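Local atomic coordinates of Exo-poly-alpha-D-galacturonosidase (Thermotoga maritima, PDB entry 3JUR), a protein that probably hydrolyses the alpha-glycosidic bonds of polygalacturonic acid, the backbone of pectin. Residues Phe90-Thr103 and Leu110-Cys122. Residues are numbered along the deposited sequence; the frame is centred on the assembly and turned at random.
Sequences FIPDPERYLPVVLT and LYNYSPLVYALDC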
ATOM      1  N   PHE D  90      36.295  22.693 -32.987  1.00 23.12           N
ATOM      2  CA  PHE D  90      35.790  23.252 -34.230  1.00 23.57           C
ATOM      3  C   PHE D  90      35.705  24.764 -34.193  1.00 23.84           C
ATOM      4  O   PHE D  90      35.219  25.338 -33.223  1.00 24.15           O
ATOM      5  CB  PHE D  90      34.449  22.618 -34.593  1.00 23.64           C
ATOM      6  CG  PHE D  90      34.569  21.174 -34.959  1.00 24.18           C
ATOM      7  CD1 PHE D  90      34.475  20.185 -33.981  1.00 24.37           C
ATOM      8  CD2 PHE D  90      34.819  20.799 -36.273  1.00 24.12           C
ATOM      9  CE1 PHE D  90      34.606  18.847 -34.313  1.00 24.40           C
ATOM     10  CE2 PHE D  90      34.952  19.462 -36.613  1.00 24.19           C
ATOM     11  CZ  PHE D  90      34.846  18.488 -35.637  1.00 24.54           C
ATOM     12  N   ILE D  91      36.208  25.402 -35.249  1.00 24.16           N
ATOM     13  CA  ILE D  91      36.172  26.861 -35.362  1.00 24.37           C
ATOM     14  C   ILE D  91      34.744  27.317 -35.706  1.00 24.78           C
ATOM     15  O   ILE D  91      34.213  26.960 -36.759  1.00 24.69           O
ATOM     16  CB  ILE D  91      37.213  27.397 -36.379  1.00 24.30           C
ATOM     17  CG1 ILE D  91      38.623  26.901 -36.013  1.00 23.99           C
ATOM     18  CG2 ILE D  91      37.181  28.927 -36.421  1.00 24.34           C
ATOM     19  CD1 ILE D  91      39.644  26.977 -37.148  1.00 23.38           C
ATOM     20  N   PRO D  92      34.118  28.097 -34.801  1.00 25.15           N
ATOM     21  CA  PRO D  92      32.712  28.471 -34.931  1.00 25.53           C
ATOM     22  C   PRO D  92      32.473  29.677 -35.860  1.00 26.05           C
ATOM     23  O   PRO D  92      31.805  30.639 -35.465  1.00 26.31           O
ATOM     24  CB  PRO D  92      32.328  28.811 -33.492  1.00 25.45           C
ATOM     25  CG  PRO D  92      33.589  29.401 -32.919  1.00 25.34           C
ATOM     26  CD  PRO D  92      34.726  28.669 -33.581  1.00 24.98           C
ATOM     27  N   ASP D  93      33.023  29.622 -37.072  1.00 26.35           N
ATOM     28  CA  ASP D  93      32.720  30.603 -38.121  1.00 26.84           C
ATOM     29  C   ASP D  93      31.886  29.922 -39.207  1.00 26.75           C
ATOM     30  O   ASP D  93      32.401  29.058 -39.924  1.00 26.65           O
ATOM     31  CB  ASP D  93      34.009  31.182 -38.714  1.00 27.04           C
ATOM     32  CG  ASP D  93      33.755  32.348 -39.671  1.00 28.39           C
ATOM     33  OD1 ASP D  93      34.666  33.180 -39.827  1.00 29.63           O
ATOM     34  OD2 ASP D  93      32.660  32.447 -40.269  1.00 29.99           O
ATOM     35  N   PRO D  94      30.596  30.311 -39.338  1.00 26.63           N
ATOM     36  CA  PRO D  94      29.672  29.645 -40.269  1.00 26.44           C
ATOM     37  C   PRO D  94      30.210  29.557 -41.697  1.00 26.12           C
ATOM     38  O   PRO D  94      29.976  28.561 -42.384  1.00 25.83           O
ATOM     39  CB  PRO D  94      28.423  30.530 -40.216  1.00 26.53           C
ATOM     40  CG  PRO D  94      28.477  31.156 -38.867  1.00 26.69           C
ATOM     41  CD  PRO D  94      29.936  31.422 -38.628  1.00 26.58           C
ATOM     42  N   GLU D  95      30.934  30.592 -42.120  1.00 26.09           N
ATOM     43  CA  GLU D  95      31.580  30.642 -43.434  1.00 26.11           C
ATOM     44  C   GLU D  95      32.383  29.370 -43.729  1.00 25.76           C
ATOM     45  O   GLU D  95      32.389  28.877 -44.859  1.00 25.71           O
ATOM     46  CB  GLU D  95      32.479  31.883 -43.526  1.00 26.29           C
ATOM     47  CG  GLU D  95      32.585  32.490 -44.916  1.00 27.93           C
ATOM     48  CD  GLU D  95      31.471  33.490 -45.225  1.00 29.75           C
ATOM     49  OE1 GLU D  95      30.284  33.090 -45.288  1.00 30.62           O
ATOM     50  OE2 GLU D  95      31.792  34.684 -45.418  1.00 29.23           O
ATOM     51  N   ARG D  96      33.031  28.831 -42.696  1.00 25.45           N
ATOM     52  CA  ARG D  96      33.826  27.600 -42.804  1.00 24.91           C
ATOM     53  C   ARG D  96      33.021  26.345 -43.132  1.00 24.39           C
ATOM     54  O   ARG D  96      33.594  25.327 -43.513  1.00 24.09           O
ATOM     55  CB  ARG D  96      34.650  27.383 -41.532  1.00 24.86           C
ATOM     56  CG  ARG D  96      35.771  28.405 -41.361  1.00 24.60           C
ATOM     57  CD  ARG D  96      36.501  28.188 -40.056  1.00 23.97           C
ATOM     58  NE  ARG D  96      37.552  29.175 -39.852  1.00 23.26           N
ATOM     59  CZ  ARG D  96      38.832  28.999 -40.172  1.00 22.37           C
ATOM     60  NH1 ARG D  96      39.248  27.862 -40.719  1.00 22.20           N
ATOM     61  NH2 ARG D  96      39.700  29.970 -39.933  1.00 20.72           N
ATOM     62  N   TYR D  97      31.699  26.432 -43.001  1.00 24.25           N
ATOM     63  CA  TYR D  97      30.807  25.279 -43.141  1.00 23.98           C
ATOM     64  C   TYR D  97      30.039  25.324 -44.462  1.00 23.99           C
ATOM     65  O   TYR D  97      28.995  24.687 -44.631  1.00 23.95           O
ATOM     66  CB  TYR D  97      29.885  25.175 -41.914  1.00 23.76           C
ATOM     67  CG  TYR D  97      30.683  25.004 -40.641  1.00 23.74           C
ATOM     68  CD1 TYR D  97      30.906  23.741 -40.100  1.00 22.93           C
ATOM     69  CD2 TYR D  97      31.258  26.107 -40.000  1.00 23.66           C
ATOM     70  CE1 TYR D  97      31.668  23.579 -38.948  1.00 22.93           C
ATOM     71  CE2 TYR D  97      32.020  25.954 -38.845  1.00 23.13           C
ATOM     72  CZ  TYR D  97      32.218  24.686 -38.325  1.00 23.15           C
ATOM     73  OH  TYR D  97      32.969  24.522 -37.184  1.00 24.12           O
ATOM     74  N   LEU D  98      30.588  26.086 -45.399  1.00 24.00           N
ATOM     75  CA  LEU D  98      30.077  26.173 -46.758  1.00 24.07           C
ATOM     76  C   LEU D  98      31.136  25.617 -47.722  1.00 24.06           C
ATOM     77  O   LEU D  98      32.320  25.591 -47.377  1.00 24.07           O
ATOM     78  CB  LEU D  98      29.731  27.628 -47.097  1.00 24.15           C
ATOM     79  CG  LEU D  98      28.625  28.312 -46.284  1.00 24.06           C
ATOM     80  CD1 LEU D  98      28.639  29.821 -46.515  1.00 23.68           C
ATOM     81  CD2 LEU D  98      27.253  27.729 -46.604  1.00 24.05           C
ATOM     82  N   PRO D  99      30.729  25.181 -48.933  1.00 24.03           N
ATOM     83  CA  PRO D  99      29.376  25.208 -49.506  1.00 23.80           C
ATOM     84  C   PRO D  99      28.370  24.335 -48.769  1.00 23.58           C
ATOM     85  O   PRO D  99      28.751  23.435 -48.002  1.00 23.49           O
ATOM     86  CB  PRO D  99      29.580  24.692 -50.941  1.00 23.82           C
ATOM     87  CG  PRO D  99      30.889  23.985 -50.924  1.00 24.08           C
ATOM     88  CD  PRO D  99      31.724  24.709 -49.917  1.00 24.10           C
ATOM     89  N   VAL D 100      27.091  24.613 -49.013  1.00 23.41           N
ATOM     90  CA  VAL D 100      25.986  23.831 -48.460  1.00 23.50           C
ATOM     91  C   VAL D 100      26.088  22.355 -48.858  1.00 23.34           C
ATOM     92  O   VAL D 100      26.552  22.032 -49.949  1.00 23.16           O
ATOM     93  CB  VAL D 100      24.600  24.411 -48.881  1.00 23.54           C
ATOM     94  CG1 VAL D 100      24.348  25.748 -48.199  1.00 23.81           C
ATOM     95  CG2 VAL D 100      24.499  24.566 -50.405  1.00 23.65           C
ATOM     96  N   VAL D 101      25.680  21.471 -47.953  1.00 23.49           N
ATOM     97  CA  VAL D 101      25.657  20.030 -48.218  1.00 23.51           C
ATOM     98  C   VAL D 101      24.260  19.470 -47.955  1.00 23.63           C
ATOM     99  O   VAL D 101      23.449  20.116 -47.285  1.00 23.81           O
ATOM    100  CB  VAL D 101      26.698  19.256 -47.356  1.00 23.64           C
ATOM    101  CG1 VAL D 101      28.114  19.721 -47.665  1.00 23.06           C
ATOM    102  CG2 VAL D 101      26.388  19.378 -45.852  1.00 23.25           C
ATOM    103  N   LEU D 102      23.979  18.281 -48.488  1.00 23.68           N
ATOM    104  CA  LEU D 102      22.736  17.578 -48.194  1.00 23.83           C
ATOM    105  C   LEU D 102      22.689  17.254 -46.712  1.00 23.99           C
ATOM    106  O   LEU D 102      23.581  16.589 -46.184  1.00 23.89           O
ATOM    107  CB  LEU D 102      22.617  16.289 -49.014  1.00 23.90           C
ATOM    108  CG  LEU D 102      21.419  15.366 -48.740  1.00 24.21           C
ATOM    109  CD1 LEU D 102      20.086  16.009 -49.134  1.00 24.39           C
ATOM    110  CD2 LEU D 102      21.607  14.050 -49.475  1.00 24.97           C
ATOM    111  N   THR D 103      21.644  17.739 -46.048  1.00 24.14           N
ATOM    112  CA  THR D 103      21.498  17.562 -44.609  1.00 24.25           C
ATOM    113  C   THR D 103      20.015  17.630 -44.215  1.00 24.19           C
ATOM    114  O   THR D 103      19.125  17.480 -45.066  1.00 24.15           O
ATOM    115  CB  THR D 103      22.408  18.563 -43.801  1.00 24.24           C
ATOM    116  OG1 THR D 103      22.450  18.190 -42.415  1.00 24.94           O
ATOM    117  CG2 THR D 103      21.939  20.016 -43.937  1.00 24.43           C
ATOM    118  N   LEU D 110      17.271  19.469 -46.565  1.00 21.83           N
ATOM    119  CA  LEU D 110      17.647  20.738 -47.183  1.00 21.45           C
ATOM    120  C   LEU D 110      19.141  20.759 -47.509  1.00 21.51           C
ATOM    121  O   LEU D 110      19.883  19.840 -47.148  1.00 21.53           O
ATOM    122  CB  LEU D 110      17.295  21.911 -46.252  1.00 21.15           C
ATOM    123  CG  LEU D 110      18.240  22.248 -45.091  1.00 20.73           C
ATOM    124  CD1 LEU D 110      17.884  23.590 -44.500  1.00 20.10           C
ATOM    125  CD2 LEU D 110      18.244  21.170 -44.012  1.00 19.33           C
ATOM    126  N   TYR D 111      19.569  21.808 -48.205  1.00 21.55           N
ATOM    127  CA  TYR D 111      20.987  22.113 -48.338  1.00 21.50           C
ATOM    128  C   TYR D 111      21.322  23.270 -47.410  1.00 21.43           C
ATOM    129  O   TYR D 111      20.698  24.333 -47.466  1.00 21.76           O
ATOM    130  CB  TYR D 111      21.362  22.397 -49.796  1.00 21.37           C
ATOM    131  CG  TYR D 111      21.533  21.128 -50.592  1.00 21.61           C
ATOM    132  CD1 TYR D 111      22.801  20.624 -50.871  1.00 22.37           C
ATOM    133  CD2 TYR D 111      20.424  20.411 -51.038  1.00 22.28           C
ATOM    134  CE1 TYR D 111      22.961  19.441 -51.596  1.00 23.40           C
ATOM    135  CE2 TYR D 111      20.569  19.231 -51.754  1.00 23.32           C
ATOM    136  CZ  TYR D 111      21.838  18.750 -52.032  1.00 23.95           C
ATOM    137  OH  TYR D 111      21.973  17.578 -52.747  1.00 25.11           O
ATOM    138  N   ASN D 112      22.294  23.038 -46.537  1.00 21.46           N
ATOM    139  CA  ASN D 112      22.619  23.965 -45.462  1.00 21.55           C
ATOM    140  C   ASN D 112      24.064  23.765 -45.015  1.00 21.58           C
ATOM    141  O   ASN D 112      24.767  22.903 -45.550  1.00 21.42           O
ATOM    142  CB  ASN D 112      21.652  23.761 -44.284  1.00 21.44           C
ATOM    143  CG  ASN D 112      21.747  24.864 -43.233  1.00 21.34           C
ATOM    144  OD1 ASN D 112      22.015  26.029 -43.545  1.00 20.98           O
ATOM    145  ND2 ASN D 112      21.516  24.496 -41.980  1.00 19.95           N
ATOM    146  N   TYR D 113      24.493  24.568 -44.041  1.00 21.70           N
ATOM    147  CA  TYR D 113      25.819  24.464 -43.438  1.00 21.72           C
ATOM    148  C   TYR D 113      26.183  23.014 -43.151  1.00 21.76           C
ATOM    149  O   TYR D 113      25.342  22.231 -42.688  1.00 21.59           O
ATOM    150  CB  TYR D 113      25.883  25.279 -42.137  1.00 21.69           C
ATOM    151  CG  TYR D 113      25.840  26.784 -42.336  1.00 21.74           C
ATOM    152  CD1 TYR D 113      26.895  27.457 -42.955  1.00 20.89           C
ATOM    153  CD2 TYR D 113      24.749  27.534 -41.893  1.00 21.37           C
ATOM    154  CE1 TYR D 113      26.860  28.837 -43.138  1.00 21.49           C
ATOM    155  CE2 TYR D 113      24.703  28.917 -42.066  1.00 20.55           C
ATOM    156  CZ  TYR D 113      25.761  29.563 -42.695  1.00 21.47           C
ATOM    157  OH  TYR D 113      25.731  30.931 -42.876  1.00 19.38           O
ATOM    158  N   SER D 114      27.433  22.663 -43.435  1.00 21.61           N
ATOM    159  CA  SER D 114      27.945  21.328 -43.140  1.00 21.48           C
ATOM    160  C   SER D 114      27.867  21.007 -41.645  1.00 21.61           C
ATOM    161  O   SER D 114      28.202  21.854 -40.813  1.00 21.67           O
ATOM    162  CB  SER D 114      29.396  21.203 -43.613  1.00 21.35           C
ATOM    163  OG  SER D 114      29.952  19.954 -43.225  1.00 20.77           O
ATOM    164  N   PRO D 115      27.420  19.784 -41.295  1.00 21.68           N
ATOM    165  CA  PRO D 115      27.657  19.306 -39.929  1.00 21.84           C
ATOM    166  C   PRO D 115      29.162  19.322 -39.636  1.00 22.11           C
ATOM    167  O   PRO D 115      29.968  19.271 -40.573  1.00 22.11           O
ATOM    168  CB  PRO D 115      27.133  17.872 -39.969  1.00 21.33           C
ATOM    169  CG  PRO D 115      26.074  17.907 -40.998  1.00 21.23           C
ATOM    170  CD  PRO D 115      26.589  18.840 -42.063  1.00 21.49           C
ATOM    171  N   LEU D 116      29.533  19.397 -38.357  1.00 22.25           N
ATOM    172  CA  LEU D 116      30.939  19.539 -37.970  1.00 22.55           C
ATOM    173  C   LEU D 116      31.763  18.296 -38.334  1.00 22.62           C
ATOM    174  O   LEU D 116      32.910  18.407 -38.757  1.00 22.82           O
ATOM    175  CB  LEU D 116      31.087  19.907 -36.481  1.00 22.31           C
ATOM    176  CG  LEU D 116      30.114  20.880 -35.785  1.00 23.17           C
ATOM    177  CD1 LEU D 116      30.696  21.342 -34.454  1.00 23.98           C
ATOM    178  CD2 LEU D 116      29.691  22.081 -36.612  1.00 21.96           C
ATOM    179  N   VAL D 117      31.171  17.118 -38.164  1.00 22.99           N
ATOM    180  CA  VAL D 117      31.752  15.877 -38.683  1.00 23.09           C
ATOM    181  C   VAL D 117      30.693  15.263 -39.597  1.00 22.97           C
ATOM    182  O   VAL D 117      29.563  15.029 -39.174  1.00 22.89           O
ATOM    183  CB  VAL D 117      32.143  14.889 -37.548  1.00 23.04           C
ATOM    184  CG1 VAL D 117      32.847  13.671 -38.122  1.00 23.06           C
ATOM    185  CG2 VAL D 117      33.038  15.566 -36.524  1.00 23.14           C
ATOM    186  N   TYR D 118      31.055  15.026 -40.851  1.00 23.12           N
ATOM    187  CA  TYR D 118      30.075  14.692 -41.885  1.00 23.24           C
ATOM    188  C   TYR D 118      30.515  13.536 -42.773  1.00 23.38           C
ATOM    189  O   TYR D 118      31.644  13.520 -43.291  1.00 23.30           O
ATOM    190  CB  TYR D 118      29.791  15.945 -42.731  1.00 23.24           C
ATOM    191  CG  TYR D 118      28.737  15.814 -43.830  1.00 23.42           C
ATOM    192  CD1 TYR D 118      27.393  15.577 -43.523  1.00 22.91           C
ATOM    193  CD2 TYR D 118      29.086  15.979 -45.175  1.00 23.05           C
ATOM    194  CE1 TYR D 118      26.427  15.482 -44.524  1.00 22.51           C
ATOM    195  CE2 TYR D 118      28.132  15.886 -46.187  1.00 22.98           C
ATOM    196  CZ  TYR D 118      26.803  15.639 -45.854  1.00 23.42           C
ATOM    197  OH  TYR D 118      25.861  15.548 -46.853  1.00 22.72           O
ATOM    198  N   ALA D 119      29.610  12.575 -42.943  1.00 23.56           N
ATOM    199  CA  ALA D 119      29.765  11.517 -43.942  1.00 23.89           C
ATOM    200  C   ALA D 119      28.466  11.350 -44.728  1.00 24.05           C
ATOM    201  O   ALA D 119      27.388  11.254 -44.139  1.00 24.02           O
ATOM    202  CB  ALA D 119      30.166  10.202 -43.280  1.00 23.74           C
ATOM    203  N   LEU D 120      28.574  11.318 -46.052  1.00 24.12           N
ATOM    204  CA  LEU D 120      27.413  11.142 -46.920  1.00 24.49           C
ATOM    205  C   LEU D 120      27.620   9.943 -47.834  1.00 24.77           C
ATOM    206  O   LEU D 120      28.633   9.863 -48.525  1.00 24.65           O
ATOM    207  CB  LEU D 120      27.170  12.405 -47.758  1.00 24.35           C
ATOM    208  CG  LEU D 120      26.168  12.308 -48.920  1.00 24.39           C
ATOM    209  CD1 LEU D 120      24.734  12.132 -48.415  1.00 24.13           C
ATOM    210  CD2 LEU D 120      26.279  13.522 -49.838  1.00 24.99           C
ATOM    211  N   ASP D 121      26.656   9.022 -47.834  1.00 25.26           N
ATOM    212  CA  ASP D 121      26.682   7.833 -48.706  1.00 25.86           C
ATOM    213  C   ASP D 121      27.935   6.969 -48.504  1.00 25.97           C
ATOM    214  O   ASP D 121      28.439   6.349 -49.444  1.00 26.10           O
ATOM    215  CB  ASP D 121      26.533   8.237 -50.188  1.00 25.92           C
ATOM    216  CG  ASP D 121      25.129   8.708 -50.536  1.00 26.87           C
ATOM    217  OD1 ASP D 121      24.146   8.099 -50.046  1.00 27.65           O
ATOM    218  OD2 ASP D 121      25.006   9.683 -51.312  1.00 26.94           O
ATOM    219  N   CYS D 122      28.432   6.947 -47.275  1.00 26.19           N
ATOM    220  CA  CYS D 122      29.665   6.239 -46.943  1.00 26.61           C
ATOM    221  C   CYS D 122      29.390   4.888 -46.299  1.00 26.54           C
ATOM    222  O   CYS D 122      28.296   4.632 -45.783  1.00 26.44           O
ATOM    223  CB  CYS D 122      30.528   7.086 -46.005  1.00 26.58           C
ATOM    224  SG  CYS D 122      31.253   8.558 -46.769  1.00 28.92           S
TER
HETATM  225  O   HOH W   1      28.174  32.384 -43.897  1.00 24.65           O
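Val-101 to Thr-103 pair antiparallel with Leu-110 to Asn-112 in a two-stranded hairpin on a loop projecting from the parallel beta-helix; the evidence is two hydrogen-bonded pairs, Val-101 with Asn-112 and Thr-103 with Leu-110, flanking a non-hydrogen-bonded one. Beyond the ladder, Ser-114 N gives a nearly straight bond (174°) to a lone pair of Tyr-97 O, 2.8 Å away. Tyr-118, on strand 117-120 of the beta-helix, ties the hairpin to the coil: with CG anti to its backbone N (chi1 -177°), the ring reaches the hairpin, and OH donates to Leu-102 O at 2.6 Å, in the carbonyl plane. Val-101 CG2 lies over one face of this ring, 4.0 Å from its centroid, in a CH-pi contact. A phenylalanine at this position would probably keep that contact but leave Leu-102 O without its hydroxyl donor. The Leu-102 and Tyr-111 side chains share the opposite face of the hairpin from Val-101, and Leu-102 CA lies over one face of the Tyr-111 ring, toward its rim. Nearer strand 87-90, Leu-116 meets two rings: its CD2 lies 3.4 Å from Tyr-97 CE1, while its CB stands over the centre of the Phe-90 ring, 10° off its normal. The Tyr-97 OH in turn donates to Ile-91 O at 2.8 Å, from above the carbonyl plane.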